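Local coordinates for carbohydrate esterase family 2 (CE2) (Chaetomium olivicolor, PDB 4XVH), which is a putative acetyl xylan esterase that probably removes acetyl groups from plant cell-wall polysaccharides, joining a jelly-roll carbohydrate-binding domain to a GDSL-type hydrolase domain, at residues 15-20 with 159-164; 82-87 with 136-141; 117-122 with 142-147. All coordinates share one frame; numbering follows the deposited sequence.

Interaction 1. Residues 15-20 with 159-164. With PEU (2,5,8,11,14,17,20,23,26,29,32,35,38,41,44,47,50,53,56,59,62,65,68,71,74,77,80-heptacosaoxadooctacontan-82-ol), chain C.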
loop_
_atom_site.group_PDB
_atom_site.type_symbol
_atom_site.label_atom_id
_atom_site.label_comp_id
_atom_site.label_asym_id
_atom_site.label_seq_id
_atom_site.Cartn_x
_atom_site.Cartn_y
_atom_site.Cartn_z
ATOM N N LEU A 15 13.615 -2.960 1.894
ATOM C CA LEU A 15 12.264 -2.525 2.210
ATOM C C LEU A 15 11.930 -1.377 1.281
ATOM O O LEU A 15 12.289 -0.222 1.526
ATOM C CB LEU A 15 12.151 -2.117 3.670
ATOM C CG LEU A 15 12.614 -3.198 4.651
ATOM C CD1 LEU A 15 12.362 -2.638 6.058
ATOM C CD2 LEU A 15 11.865 -4.542 4.449
ATOM N N SER A 16 11.267 -1.723 0.191
ATOM C CA SER A 16 11.000 -0.786 -0.892
ATOM C C SER A 16 9.527 -0.373 -0.915
ATOM O O SER A 16 9.202 0.798 -0.746
ATOM C CB SER A 16 11.383 -1.422 -2.231
ATOM O OG SER A 16 11.044 -0.553 -3.288
ATOM N N TRP A 17 8.619 -1.323 -1.132
ATOM C CA TRP A 17 7.194 -0.983 -1.123
ATOM C C TRP A 17 6.712 -0.518 0.273
ATOM O O TRP A 17 7.292 -0.878 1.302
ATOM C CB TRP A 17 6.378 -2.197 -1.610
ATOM C CG TRP A 17 6.666 -2.584 -3.028
ATOM C CD1 TRP A 17 7.309 -3.722 -3.457
ATOM C CD2 TRP A 17 6.380 -1.811 -4.217
ATOM N NE1 TRP A 17 7.410 -3.715 -4.841
ATOM C CE2 TRP A 17 6.844 -2.559 -5.327
ATOM C CE3 TRP A 17 5.782 -0.561 -4.448
ATOM C CZ2 TRP A 17 6.714 -2.102 -6.649
ATOM C CZ3 TRP A 17 5.651 -0.114 -5.766
ATOM C CH2 TRP A 17 6.109 -0.886 -6.843
ATOM N N PRO A 18 5.647 0.302 0.310
ATOM C CA PRO A 18 5.047 0.691 1.587
ATOM C C PRO A 18 4.592 -0.537 2.349
ATOM O O PRO A 18 4.148 -1.512 1.726
ATOM C CB PRO A 18 3.820 1.529 1.176
ATOM C CG PRO A 18 4.133 2.007 -0.221
ATOM C CD PRO A 18 4.884 0.833 -0.833
ATOM N N GLY A 19 4.700 -0.493 3.672
ATOM C CA GLY A 19 4.172 -1.573 4.499
ATOM C C GLY A 19 5.131 -2.733 4.641
ATOM O O GLY A 19 4.890 -3.604 5.484
ATOM N N THR A 20 6.211 -2.772 3.847
ATOM C CA THR A 20 7.111 -3.927 3.955
ATOM C C THR A 20 7.924 -3.885 5.252
ATOM O O THR A 20 8.138 -2.816 5.840
ATOM C CB THR A 20 8.083 -4.022 2.769
ATOM O OG1 THR A 20 8.738 -2.765 2.581
ATOM C CG2 THR A 20 7.298 -4.431 1.487
ATOM N N VAL A 159 1.402 -2.637 -3.046
ATOM C CA VAL A 159 2.187 -2.236 -4.194
ATOM C C VAL A 159 1.605 -0.939 -4.689
ATOM O O VAL A 159 0.577 -0.940 -5.362
ATOM C CB VAL A 159 2.174 -3.282 -5.317
ATOM C CG1 VAL A 159 3.087 -2.812 -6.456
ATOM C CG2 VAL A 159 2.691 -4.603 -4.782
ATOM N N ALA A 160 2.251 0.171 -4.343
ATOM C CA ALA A 160 1.658 1.486 -4.598
ATOM C C ALA A 160 2.719 2.537 -4.701
ATOM O O ALA A 160 3.776 2.402 -4.091
ATOM C CB ALA A 160 0.681 1.844 -3.505
ATOM N N TRP A 161 2.443 3.598 -5.465
ATOM C CA TRP A 161 3.465 4.604 -5.741
ATOM C C TRP A 161 2.702 5.914 -6.010
ATOM O O TRP A 161 1.791 5.927 -6.826
ATOM C CB TRP A 161 4.317 4.176 -6.955
ATOM C CG TRP A 161 5.490 5.041 -7.292
ATOM C CD1 TRP A 161 5.518 6.410 -7.404
ATOM C CD2 TRP A 161 6.825 4.586 -7.589
ATOM N NE1 TRP A 161 6.805 6.829 -7.733
ATOM C CE2 TRP A 161 7.616 5.726 -7.853
ATOM C CE3 TRP A 161 7.427 3.321 -7.641
ATOM C CZ2 TRP A 161 8.979 5.635 -8.177
ATOM C CZ3 TRP A 161 8.780 3.232 -7.972
ATOM C CH2 TRP A 161 9.537 4.379 -8.233
ATOM N N SER A 162 3.051 6.984 -5.303
ATOM C CA SER A 162 2.301 8.233 -5.450
ATOM C C SER A 162 2.405 8.781 -6.872
ATOM O O SER A 162 3.486 8.767 -7.470
ATOM C CB SER A 162 2.785 9.277 -4.446
ATOM O OG SER A 162 2.372 8.857 -3.150
ATOM N N GLY A 163 1.273 9.244 -7.394
ATOM C CA GLY A 163 1.225 9.919 -8.678
ATOM C C GLY A 163 0.976 8.965 -9.826
ATOM O O GLY A 163 0.776 9.407 -10.955
ATOM N N LYS A 164 0.962 7.658 -9.536
ATOM C CA LYS A 164 0.876 6.673 -10.592
ATOM C C LYS A 164 -0.551 6.379 -10.984
ATOM O O LYS A 164 -1.473 6.430 -10.171
ATOM C CB LYS A 164 1.579 5.377 -10.186
ATOM C CG LYS A 164 3.079 5.555 -9.965
ATOM C CD LYS A 164 3.784 5.994 -11.260
ATOM C CE LYS A 164 5.305 5.891 -11.100
ATOM N NZ LYS A 164 6.021 6.273 -12.360
HETATM C CAA PEU C . 15.554 9.349 -3.817
HETATM O OAB PEU C . 14.900 10.568 -4.210
HETATM C CAC PEU C . 15.252 10.992 -5.584
HETATM C CAD PEU C . 14.650 12.309 -6.203
HETATM O OAE PEU C . 14.991 13.506 -5.461
HETATM C CAF PEU C . 14.453 13.537 -4.101
HETATM C CAG PEU C . 12.956 13.766 -3.829
HETATM O OAH PEU C . 12.004 12.894 -4.457
HETATM C CAI PEU C . 10.662 13.140 -3.950
HETATM C CAJ PEU C . 9.575 12.441 -4.775
HETATM O OAK PEU C . 8.262 12.674 -4.200
HETATM C CAL PEU C . 7.252 12.411 -5.196
HETATM C CAM PEU C . 5.824 12.637 -4.710
HETATM O OAN PEU C . 5.051 12.553 -5.924
HETATM C CAO PEU C . 3.647 12.851 -5.756
HETATM C CAP PEU C . 3.335 13.203 -7.196
HETATM O OAQ PEU C . 2.064 13.625 -7.751
HETATM C CAR PEU C . 1.379 14.765 -7.143
HETATM C CAS PEU C . 0.596 14.616 -5.815
HETATM O OAT PEU C . -0.565 13.696 -5.896
HETATM C CAU PEU C . -0.269 12.301 -6.209
HETATM C CAV PEU C . -1.552 11.447 -6.294
HETATM O OAW PEU C . -1.374 10.034 -6.566
#
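Trp17 lays one face of its six-membered ring beneath a methyl of Val159 in a CH-pi contact: Val159 CG1 stands 3.6 Å from the ring centroid, only 11° off the ring normal. That methyl, rather than CG2, meets the indole because it lies anti to the Val159 backbone N (chi1 -177°). A beta-branched valine suits this place, since it presents a compact apolar surface on strand 155-160. The rim of the indole is used as well. Ala160 O sits in the ring plane, 3.6 Å from Trp17 CZ3, where the slightly positive edge hydrogens can ease a carbonyl that has no hydrogen-bond partner in the model; Pro18 CD approaches the same Ala160 O at 3.8 Å. Beyond it, Trp17 CZ3 reaches the edge of the Trp161 ring, 4.3 Å from Trp161 CE3. Trp17 NE1 bonds to Tyr188 O, which helps to fix the rotation of the ring.

Each segment makes a type II beta turn with a glycine of positive phi at its third position, Gly19 in one and Gly163 in the other. Thr20 closes the first turn with its hydroxyl, OG1 donating to Trp17 O at 2.7 Å. In the second, Gly163 N donates to OAW of the bound polyether at 2.9 Å, and Asn215 ND2 binds the same ligand. A backbone N-H of a glycine following the second strand of the parallel sheet, paired with an asparagine amide, is consistent with the oxyanion hole of SGNH hydrolases, and the Trp17 loop of the N-terminal domain packs on residues 159-161, which lead into that turn.

Interaction 2. Residues 82-87 with 136-141. With PEU (2,5,8,11,14,17,20,23,26,29,32,35,38,41,44,47,50,53,56,59,62,65,68,71,74,77,80-heptacosaoxadooctacontan-82-ol), chain C.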
loop_
_atom_site.group_PDB
_atom_site.type_symbol
_atom_site.label_atom_id
_atom_site.label_comp_id
_atom_site.label_asym_id
_atom_site.label_seq_id
_atom_site.Cartn_x
_atom_site.Cartn_y
_atom_site.Cartn_z
ATOM N N ARG A 82 6.291 2.912 6.741
ATOM C CA ARG A 82 5.158 3.824 6.604
ATOM C C ARG A 82 5.124 4.470 5.209
ATOM O O ARG A 82 4.060 4.897 4.739
ATOM C CB ARG A 82 5.263 4.957 7.647
ATOM C CG ARG A 82 5.147 4.512 9.096
ATOM C CD ARG A 82 5.785 5.518 10.023
ATOM N NE ARG A 82 5.192 6.855 9.953
ATOM C CZ ARG A 82 4.094 7.236 10.625
ATOM N NH1 ARG A 82 3.453 6.394 11.434
ATOM N NH2 ARG A 82 3.647 8.493 10.517
ATOM N N SER A 83 6.308 4.596 4.595
ATOM C CA SER A 83 6.509 5.466 3.443
ATOM C C SER A 83 6.805 4.703 2.161
ATOM O O SER A 83 6.748 3.464 2.135
ATOM C CB SER A 83 7.656 6.461 3.725
ATOM O OG SER A 83 8.848 5.771 4.072
ATOM N N GLU A 84 7.163 5.424 1.099
ATOM C CA GLU A 84 7.140 4.822 -0.241
ATOM C C GLU A 84 8.474 4.968 -0.988
ATOM O O GLU A 84 9.316 5.786 -0.618
ATOM C CB GLU A 84 6.005 5.455 -1.063
ATOM C CG GLU A 84 6.309 6.933 -1.421
ATOM C CD GLU A 84 5.200 7.559 -2.252
ATOM O OE1 GLU A 84 5.002 7.106 -3.415
ATOM O OE2 GLU A 84 4.521 8.476 -1.725
ATOM N N PRO A 85 8.662 4.180 -2.049
ATOM C CA PRO A 85 9.956 4.184 -2.738
ATOM C C PRO A 85 10.371 5.544 -3.282
ATOM O O PRO A 85 11.571 5.822 -3.347
ATOM C CB PRO A 85 9.754 3.194 -3.899
ATOM C CG PRO A 85 8.434 2.568 -3.707
ATOM C CD PRO A 85 7.795 3.067 -2.470
ATOM N N ALA A 86 9.402 6.381 -3.633
ATOM C CA ALA A 86 9.725 7.655 -4.262
ATOM C C ALA A 86 10.581 8.522 -3.344
ATOM O O ALA A 86 11.338 9.347 -3.830
ATOM C CB ALA A 86 8.453 8.424 -4.651
ATOM N N TYR A 87 10.449 8.337 -2.027
ATOM C CA TYR A 87 11.188 9.163 -1.069
ATOM C C TYR A 87 12.504 8.507 -0.647
ATOM O O TYR A 87 13.448 9.193 -0.267
ATOM C CB TYR A 87 10.335 9.465 0.170
ATOM C CG TYR A 87 9.273 10.522 -0.070
ATOM C CD1 TYR A 87 9.575 11.881 0.017
ATOM C CD2 TYR A 87 7.971 10.159 -0.427
ATOM C CE1 TYR A 87 8.605 12.846 -0.224
ATOM C CE2 TYR A 87 6.989 11.130 -0.665
ATOM C CZ TYR A 87 7.314 12.466 -0.561
ATOM O OH TYR A 87 6.326 13.408 -0.811
ATOM N N ALA A 136 8.035 11.049 6.702
ATOM C CA ALA A 136 7.596 10.963 8.104
ATOM C C ALA A 136 6.065 11.084 8.237
ATOM O O ALA A 136 5.476 10.468 9.115
ATOM C CB ALA A 136 8.285 12.035 8.950
ATOM N N LEU A 137 5.425 11.844 7.347
ATOM C CA LEU A 137 3.967 12.062 7.442
ATOM C C LEU A 137 3.158 10.968 6.750
ATOM O O LEU A 137 1.949 10.831 6.972
ATOM C CB LEU A 137 3.588 13.422 6.870
ATOM C CG LEU A 137 4.050 14.602 7.759
ATOM C CD1 LEU A 137 3.638 15.948 7.173
ATOM C CD2 LEU A 137 3.493 14.484 9.194
ATOM N N GLU A 138 3.811 10.205 5.878
ATOM C CA GLU A 138 3.141 9.078 5.255
ATOM C C GLU A 138 2.870 8.022 6.319
ATOM O O GLU A 138 3.666 7.861 7.247
ATOM C CB GLU A 138 3.992 8.522 4.102
ATOM C CG GLU A 138 4.199 9.567 3.033
ATOM C CD GLU A 138 4.664 8.966 1.733
ATOM O OE1 GLU A 138 5.451 7.993 1.816
ATOM O OE2 GLU A 138 4.230 9.459 0.645
ATOM N N ASP A 139 1.779 7.276 6.183
ATOM C CA ASP A 139 1.445 6.334 7.245
ATOM C C ASP A 139 0.716 5.121 6.670
ATOM O O ASP A 139 -0.482 4.956 6.882
ATOM C CB ASP A 139 0.583 7.027 8.321
ATOM C CG ASP A 139 0.532 6.262 9.641
ATOM O OD1 ASP A 139 0.820 5.045 9.644
ATOM O OD2 ASP A 139 0.198 6.885 10.698
ATOM N N ASN A 140 1.445 4.283 5.930
ATOM C CA ASN A 140 0.817 3.144 5.286
ATOM C C ASN A 140 0.054 2.269 6.288
ATOM O O ASN A 140 -0.987 1.755 5.927
ATOM C CB ASN A 140 1.858 2.290 4.519
ATOM C CG ASN A 140 1.201 1.168 3.701
ATOM O OD1 ASN A 140 1.369 -0.027 4.005
ATOM N ND2 ASN A 140 0.423 1.554 2.664
ATOM N N PRO A 141 0.572 2.083 7.533
ATOM C CA PRO A 141 -0.170 1.195 8.455
ATOM C C PRO A 141 -1.566 1.715 8.841
ATOM O O PRO A 141 -2.353 0.951 9.456
ATOM C CB PRO A 141 0.729 1.126 9.693
ATOM C CG PRO A 141 2.148 1.333 9.164
ATOM C CD PRO A 141 1.959 2.339 8.010
HETATM C CAA PEU C . 15.554 9.349 -3.817
HETATM O OAB PEU C . 14.900 10.568 -4.210
HETATM C CAC PEU C . 15.252 10.992 -5.584
HETATM C CAD PEU C . 14.650 12.309 -6.203
HETATM O OAE PEU C . 14.991 13.506 -5.461
HETATM C CAF PEU C . 14.453 13.537 -4.101
HETATM C CAG PEU C . 12.956 13.766 -3.829
HETATM O OAH PEU C . 12.004 12.894 -4.457
HETATM C CAI PEU C . 10.662 13.140 -3.950
HETATM C CAJ PEU C . 9.575 12.441 -4.775
HETATM O OAK PEU C . 8.262 12.674 -4.200
HETATM C CAL PEU C . 7.252 12.411 -5.196
HETATM C CAM PEU C . 5.824 12.637 -4.710
HETATM O OAN PEU C . 5.051 12.553 -5.924
HETATM C CAO PEU C . 3.647 12.851 -5.756
HETATM C CAP PEU C . 3.335 13.203 -7.196
HETATM O OAQ PEU C . 2.064 13.625 -7.751
HETATM C CAR PEU C . 1.379 14.765 -7.143
HETATM C CAS PEU C . 0.596 14.616 -5.815
HETATM O OAT PEU C . -0.565 13.696 -5.896
HETATM C CAU PEU C . -0.269 12.301 -6.209
HETATM C CAV PEU C . -1.552 11.447 -6.294
HETATM O OAW PEU C . -1.374 10.034 -6.566
#
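Arg82 reaches across to 136-141 with both ends of its guanidinium. NH2 donates to Ala136 O at 3.0 Å, an almost straight bond (166°) lying in the guanidinium plane, while Asp139 comes over one face of the group, its carboxylate tilted 42° against it. The resulting salt bridge, Arg82 NH1 to Asp139 OD2, is long at 3.4 Å. A bend at chi3 (60°) turns the group to these partners. On the backbone, Asn140 N donates to Arg82 O at 2.9 Å.

Farther along, two acids meet. Glu84 OE2 and Glu138 OE2 lie 2.6 Å apart with their carboxylates nearly coplanar, and one of them probably carries a proton. Glu138 OE2 also lies 3.5 Å from Tyr87 CE2.

An outer shell holds these groups in place. Asp126 and Asp45 form further salt bridges with Arg82, whose several N-H groups suit it to a site rich in acids. Glu84 OE2 bonds to Ser162 OG, and Asn133 ND2 serves both Glu138 OE2 and Tyr87 OH, tying the ring to the acid pair. Tyr87 turns one face to the bound polyether, with PEU OAK 3.8 Å from Tyr87 CZ. Buried charges knit the loop between strands 73-81 and 88-97 of the N-terminal beta-sandwich to the hydrolase domain, forming an interdomain seam that also lines part of the ligand pocket.

Interaction 3. Residues 117-122 with 142-147. With PEU (2,5,8,11,14,17,20,23,26,29,32,35,38,41,44,47,50,53,56,59,62,65,68,71,74,77,80-heptacosaoxadooctacontan-82-ol), chain C.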
loop_
_atom_site.group_PDB
_atom_site.type_symbol
_atom_site.label_atom_id
_atom_site.label_comp_id
_atom_site.label_asym_id
_atom_site.label_seq_id
_atom_site.Cartn_x
_atom_site.Cartn_y
_atom_site.Cartn_z
ATOM N N ASP A 117 -2.221 4.112 -5.750
ATOM C CA ASP A 117 -1.393 5.298 -5.870
ATOM C C ASP A 117 -1.136 5.911 -4.486
ATOM O O ASP A 117 -1.038 5.198 -3.494
ATOM C CB ASP A 117 -2.074 6.312 -6.787
ATOM C CG ASP A 117 -3.524 6.617 -6.372
ATOM O OD1 ASP A 117 -3.858 6.552 -5.171
ATOM O OD2 ASP A 117 -4.342 6.923 -7.262
ATOM N N SER A 118 -1.075 7.238 -4.423
ATOM C CA SER A 118 -0.738 7.914 -3.176
ATOM C C SER A 118 -1.761 7.580 -2.061
ATOM O O SER A 118 -1.436 7.567 -0.871
ATOM C CB SER A 118 -0.685 9.429 -3.427
ATOM O OG SER A 118 -1.983 9.888 -3.748
ATOM N N ILE A 119 -3.010 7.345 -2.447
ATOM C CA ILE A 119 -4.046 7.043 -1.458
ATOM C C ILE A 119 -3.748 5.692 -0.777
ATOM O O ILE A 119 -3.914 5.517 0.457
ATOM C CB ILE A 119 -5.439 7.030 -2.122
ATOM C CG1 ILE A 119 -5.691 8.409 -2.764
ATOM C CG2 ILE A 119 -6.546 6.669 -1.107
ATOM C CD1 ILE A 119 -6.937 8.434 -3.672
ATOM N N THR A 120 -3.255 4.753 -1.576
ATOM C CA THR A 120 -2.923 3.430 -1.076
ATOM C C THR A 120 -1.590 3.432 -0.344
ATOM O O THR A 120 -1.394 2.680 0.617
ATOM C CB THR A 120 -2.943 2.438 -2.254
ATOM O OG1 THR A 120 -4.276 2.442 -2.778
ATOM C CG2 THR A 120 -2.526 1.052 -1.867
ATOM N N VAL A 121 -0.685 4.308 -0.768
ATOM C CA VAL A 121 0.537 4.526 -0.009
ATOM C C VAL A 121 0.226 5.010 1.402
ATOM O O VAL A 121 0.768 4.496 2.380
ATOM C CB VAL A 121 1.443 5.588 -0.671
ATOM C CG1 VAL A 121 2.553 6.015 0.307
ATOM C CG2 VAL A 121 2.035 5.057 -1.991
ATOM N N GLY A 122 -0.669 5.997 1.491
ATOM C CA GLY A 122 -0.838 6.736 2.725
ATOM C C GLY A 122 -0.160 8.090 2.707
ATOM O O GLY A 122 0.235 8.593 3.739
ATOM N N LYS A 142 -1.868 2.977 8.523
ATOM C CA LYS A 142 -3.195 3.515 8.845
ATOM C C LYS A 142 -4.095 3.647 7.623
ATOM O O LYS A 142 -5.173 4.244 7.708
ATOM C CB LYS A 142 -3.088 4.884 9.519
ATOM C CG LYS A 142 -2.551 4.784 10.968
ATOM C CD LYS A 142 -2.831 6.096 11.751
ATOM C CE LYS A 142 -2.465 5.942 13.227
ATOM N NZ LYS A 142 -2.789 7.207 14.012
ATOM N N THR A 143 -3.660 3.117 6.481
ATOM C CA THR A 143 -4.452 3.268 5.249
ATOM C C THR A 143 -5.663 2.332 5.239
ATOM O O THR A 143 -5.666 1.317 5.920
ATOM C CB THR A 143 -3.625 2.989 3.986
ATOM O OG1 THR A 143 -2.989 1.698 4.095
ATOM C CG2 THR A 143 -2.554 4.116 3.787
ATOM N N TYR A 144 -6.662 2.665 4.415
ATOM C CA TYR A 144 -7.886 1.869 4.277
ATOM C C TYR A 144 -7.536 0.405 3.937
ATOM O O TYR A 144 -8.136 -0.527 4.468
ATOM C CB TYR A 144 -8.809 2.472 3.183
ATOM C CG TYR A 144 -8.235 2.210 1.800
ATOM C CD1 TYR A 144 -7.131 2.938 1.317
ATOM C CD2 TYR A 144 -8.723 1.162 1.024
ATOM C CE1 TYR A 144 -6.556 2.641 0.072
ATOM C CE2 TYR A 144 -8.172 0.865 -0.205
ATOM C CZ TYR A 144 -7.089 1.609 -0.682
ATOM O OH TYR A 144 -6.550 1.265 -1.915
ATOM N N GLY A 145 -6.546 0.182 3.071
ATOM C CA GLY A 145 -6.285 -1.201 2.664
ATOM C C GLY A 145 -5.659 -2.032 3.776
ATOM O O GLY A 145 -6.003 -3.194 3.994
ATOM N N VAL A 146 -4.700 -1.439 4.476
ATOM C CA VAL A 146 -4.081 -2.120 5.621
ATOM C C VAL A 146 -5.052 -2.331 6.797
ATOM O O VAL A 146 -5.079 -3.404 7.428
ATOM C CB VAL A 146 -2.842 -1.328 6.059
ATOM C CG1 VAL A 146 -2.275 -1.893 7.384
ATOM C CG2 VAL A 146 -1.800 -1.394 4.888
ATOM N N LEU A 147 -5.863 -1.321 7.087
ATOM C CA LEU A 147 -6.834 -1.447 8.162
ATOM C C LEU A 147 -7.875 -2.570 7.851
ATOM O O LEU A 147 -8.305 -3.299 8.746
ATOM C CB LEU A 147 -7.528 -0.104 8.400
ATOM C CG LEU A 147 -6.633 0.984 9.015
ATOM C CD1 LEU A 147 -7.468 2.272 9.266
ATOM C CD2 LEU A 147 -6.015 0.444 10.333
HETATM C CAA PEU C . 15.554 9.349 -3.817
HETATM O OAB PEU C . 14.900 10.568 -4.210
HETATM C CAC PEU C . 15.252 10.992 -5.584
HETATM C CAD PEU C . 14.650 12.309 -6.203
HETATM O OAE PEU C . 14.991 13.506 -5.461
HETATM C CAF PEU C . 14.453 13.537 -4.101
HETATM C CAG PEU C . 12.956 13.766 -3.829
HETATM O OAH PEU C . 12.004 12.894 -4.457
HETATM C CAI PEU C . 10.662 13.140 -3.950
HETATM C CAJ PEU C . 9.575 12.441 -4.775
HETATM O OAK PEU C . 8.262 12.674 -4.200
HETATM C CAL PEU C . 7.252 12.411 -5.196
HETATM C CAM PEU C . 5.824 12.637 -4.710
HETATM O OAN PEU C . 5.051 12.553 -5.924
HETATM C CAO PEU C . 3.647 12.851 -5.756
HETATM C CAP PEU C . 3.335 13.203 -7.196
HETATM O OAQ PEU C . 2.064 13.625 -7.751
HETATM C CAR PEU C . 1.379 14.765 -7.143
HETATM C CAS PEU C . 0.596 14.616 -5.815
HETATM O OAT PEU C . -0.565 13.696 -5.896
HETATM C CAU PEU C . -0.269 12.301 -6.209
HETATM C CAV PEU C . -1.552 11.447 -6.294
HETATM O OAW PEU C . -1.374 10.034 -6.566
HETATM O O HOH W 1 -3.443 0.766 1.618
#
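Tyr144 carries CG between its backbone N and carbonyl carbon (chi1 73°), a setting that swings the ring across to helix 118-121, and Thr120 turns OG1 beside its own backbone N (chi1 -61°) to meet it. The two hydroxyls bond at 2.7 Å, Tyr144 OH donating to Thr120 OG1, which lies in the plane of the ring at its edge. Ile119 O meets the same edge, 3.9 Å from Tyr144 CE1, and Ile119 CG2 packs 4.2 Å from Tyr144 CE1. Tyrosine fits because it combines an apolar ring, which also meets Trp294, with a phenol long enough to bridge the two helices; Asn211 ND2 gives its OH a further, weak bond.

One residue earlier, Thr143 presses its methyl onto the end of the short helix, with CG2 3.3 Å from Gly122 CA. Such closeness needs a residue without a side chain, and the positive phi of Gly122 (102°) is likewise easiest for glycine as the chain leaves the helix. Thr143 occupies the N-cap position of helix 144-151, and its hydroxyl bonds to Asn140 O. A bridging water completes the join, donating to Thr120 O at 3.0 Å and to Thr143 OG1 at 2.7 Å.

At the other end, Asp117 caps helix 118-121, its OD1 accepting from Ile119 N at 3.0 Å. Next to it Ser118 OG bonds to His306 NE2 and lies 2.9 Å from PEU OAW. Asp117 and Ser118 belong to the Gly-Asp-Ser motif of GDSL hydrolases, in which the serine is the nucleophile. The hydroxyl and water bridges anchor the short helix that begins at Ser118, which is consistent with a steady placement of this likely nucleophile, polar links supplementing the apolar packing.

In the fold
All three contacts are buried near the middle of the chain and border the polyether-filled pocket. Interactions 1 and 2 both fasten the N-terminal beta-sandwich to the hydrolase domain, whereas interaction 3 lies within the hydrolase domain. Their chemistry differs: indole packing dominates interaction 1, buried charge interaction 2, and neutral hydroxyls and a water interaction 3. They are also linked directly. Pro18 CB packs on Ser83 O between interactions 1 and 2, Asn140 ND2 bonds to Val121 O between 2 and 3, and Ala160 CB packs on Thr120 CG2 between 1 and 3. Together they border the probable active site from both domains.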